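Local atomic coordinates of alginase (PDB entry 4Q8K), a protein that probably degrades alginate as a polysaccharide lyase of family 18, cleaving the glycosidic linkages of the polymer by beta-elimination. Residues P161-D166 and W187-K192. Residues are numbered along the deposited sequence; the frame is centred on the assembly and turned at random.
Sequences PNPLVD and WRHEYK. With SO4 (sulfate ion), chain D.
P163 packs against H189 and Y191 where the two sheets of the beta-jelly-roll sandwich of this alginate lyase face each other: the loop 161-163 leads into edge strand 164-166 of one sheet, and 187-192 belongs to a strand of the other. The tight part centres on the proline ring. Its CG lies 3.5 Å from the Y191 hydroxyl oxygen OH and 3.8 Å from H189 NE2, meeting both aromatic rings obliquely, while L156, L170 and F172 close in around the same proline. The imidazole of H189 reaches toward the loop because its CG sits opposite the backbone N (chi1 -155°), and P161 O lies at the ring edge, in its plane, 2.8 Å from NE2. On the other nitrogen, ND1 is hydrogen-bonded to the backbone N of V173, and this fixes the rotation of the ring. Toward N162 the contact becomes looser and wetter. An Asx turn, OD1 accepting from L164 N at 2.8 Å, holds the N162 amide, and ND2 donates to a water that also bonds Y191 OH, lying in the plane of the tyrosine ring and bridging the segments. On the opposite side of strand 187-192, R188 and E190 point away from the loop. The R188 guanidinium forms a salt bridge with E157, a long one, 3.6 Å from NH1 to E190 OE1, and a cation-pi contact with Y322. At its edge NH1 and NH2 donate to a sulfate, probably from the crystallisation liquor, which also bonds T181 OG1. A leucine in its place would probably leave the E157 carboxylate without this mate, E190 without one of its partners and the sulfate without two donors. From R188 NH1 to sulfate O3 the bond spans 2.9 Å at an N-H...O angle of 161°.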
# COMPACT_ATOMS: atom_id res chain seq x y z
N PRO A 161 5.32 -16.11 4.91
CA PRO A 161 4.16 -16.87 5.38
C PRO A 161 2.86 -16.33 4.78
O PRO A 161 2.82 -15.20 4.29
CB PRO A 161 4.17 -16.60 6.88
CG PRO A 161 4.73 -15.21 6.98
CD PRO A 161 5.77 -15.12 5.90
N ASN A 162 1.82 -17.14 4.80
CA ASN A 162 0.52 -16.69 4.32
C ASN A 162 -0.01 -15.59 5.24
O ASN A 162 0.16 -15.66 6.46
CB ASN A 162 -0.47 -17.86 4.21
CG ASN A 162 -1.78 -17.46 3.56
OD1 ASN A 162 -2.68 -16.94 4.22
ND2 ASN A 162 -1.91 -17.71 2.26
N PRO A 163 -0.65 -14.56 4.66
CA PRO A 163 -1.16 -13.45 5.45
C PRO A 163 -2.27 -13.84 6.42
O PRO A 163 -2.42 -13.20 7.46
CB PRO A 163 -1.71 -12.49 4.38
CG PRO A 163 -0.89 -12.78 3.18
CD PRO A 163 -0.66 -14.27 3.22
N LEU A 164 -3.03 -14.89 6.10
CA LEU A 164 -4.16 -15.29 6.95
C LEU A 164 -3.67 -16.08 8.16
O LEU A 164 -3.44 -17.29 8.07
CB LEU A 164 -5.17 -16.13 6.15
CG LEU A 164 -6.58 -16.26 6.73
CD1 LEU A 164 -7.30 -14.91 6.70
CD2 LEU A 164 -7.39 -17.30 5.97
N VAL A 165 -3.52 -15.39 9.29
CA VAL A 165 -2.99 -16.02 10.51
C VAL A 165 -4.10 -16.59 11.40
O VAL A 165 -3.86 -17.42 12.28
CB VAL A 165 -2.08 -15.04 11.31
CG1 VAL A 165 -0.84 -14.70 10.50
CG2 VAL A 165 -2.84 -13.79 11.67
N ASP A 166 -5.32 -16.12 11.16
CA ASP A 166 -6.51 -16.77 11.68
C ASP A 166 -7.66 -16.30 10.79
O ASP A 166 -7.46 -15.44 9.94
CB ASP A 166 -6.74 -16.48 13.16
CG ASP A 166 -6.95 -15.00 13.45
OD1 ASP A 166 -7.65 -14.32 12.67
OD2 ASP A 166 -6.43 -14.53 14.48
N TRP A 187 10.69 -4.84 -0.85
CA TRP A 187 10.13 -6.16 -0.61
C TRP A 187 8.65 -5.98 -0.36
O TRP A 187 8.26 -5.00 0.27
CB TRP A 187 10.74 -6.77 0.64
CG TRP A 187 11.99 -7.55 0.39
CD1 TRP A 187 12.46 -8.00 -0.82
CD2 TRP A 187 12.95 -7.95 1.37
NE1 TRP A 187 13.65 -8.68 -0.64
CE2 TRP A 187 13.96 -8.67 0.69
CE3 TRP A 187 13.03 -7.80 2.75
CZ2 TRP A 187 15.05 -9.21 1.36
CZ3 TRP A 187 14.11 -8.34 3.42
CH2 TRP A 187 15.11 -9.04 2.72
N ARG A 188 7.83 -6.92 -0.83
CA ARG A 188 6.40 -6.80 -0.60
C ARG A 188 5.75 -8.07 -0.06
O ARG A 188 6.26 -9.19 -0.23
CB ARG A 188 5.66 -6.34 -1.86
CG ARG A 188 5.40 -7.47 -2.86
CD ARG A 188 4.88 -6.94 -4.18
NE ARG A 188 5.80 -6.00 -4.80
CZ ARG A 188 5.61 -5.42 -5.98
NH1 ARG A 188 4.51 -5.67 -6.69
NH2 ARG A 188 6.52 -4.58 -6.45
N HIS A 189 4.61 -7.87 0.58
CA HIS A 189 3.70 -8.94 0.97
C HIS A 189 2.32 -8.34 0.72
O HIS A 189 1.89 -7.45 1.45
CB HIS A 189 3.87 -9.27 2.44
CG HIS A 189 3.47 -10.66 2.80
ND1 HIS A 189 3.37 -11.09 4.10
CD2 HIS A 189 3.13 -11.71 2.02
CE1 HIS A 189 3.00 -12.37 4.11
NE2 HIS A 189 2.85 -12.77 2.86
N GLU A 190 1.64 -8.82 -0.31
CA GLU A 190 0.56 -8.04 -0.91
C GLU A 190 -0.43 -8.91 -1.68
O GLU A 190 -0.08 -9.97 -2.21
CB GLU A 190 1.23 -7.07 -1.89
CG GLU A 190 0.36 -6.05 -2.57
CD GLU A 190 1.21 -5.14 -3.43
OE1 GLU A 190 1.59 -5.55 -4.55
OE2 GLU A 190 1.52 -4.03 -2.97
N TYR A 191 -1.68 -8.45 -1.73
CA TYR A 191 -2.69 -9.07 -2.58
C TYR A 191 -2.98 -8.14 -3.75
O TYR A 191 -2.94 -6.91 -3.59
CB TYR A 191 -3.99 -9.30 -1.81
CG TYR A 191 -3.99 -10.46 -0.84
CD1 TYR A 191 -4.03 -11.77 -1.30
CD2 TYR A 191 -3.98 -10.24 0.53
CE1 TYR A 191 -4.05 -12.83 -0.41
CE2 TYR A 191 -4.00 -11.29 1.43
CZ TYR A 191 -4.03 -12.58 0.95
OH TYR A 191 -4.04 -13.63 1.84
N LYS A 192 -3.29 -8.70 -4.92
CA LYS A 192 -3.62 -7.90 -6.09
C LYS A 192 -4.81 -8.48 -6.84
O LYS A 192 -4.94 -9.69 -6.97
CB LYS A 192 -2.41 -7.81 -7.03
CG LYS A 192 -1.85 -9.17 -7.44
CD LYS A 192 -0.77 -9.05 -8.50
CE LYS A 192 -0.23 -10.44 -8.87
NZ LYS A 192 0.81 -10.35 -9.94
S SO4 D . 5.55 -3.77 -10.13
O1 SO4 D . 5.67 -4.26 -11.50
O2 SO4 D . 5.02 -2.41 -10.16
O3 SO4 D . 4.68 -4.67 -9.38
O4 SO4 D . 6.87 -3.75 -9.51
O HOH W 1 -4.07 -16.03 0.94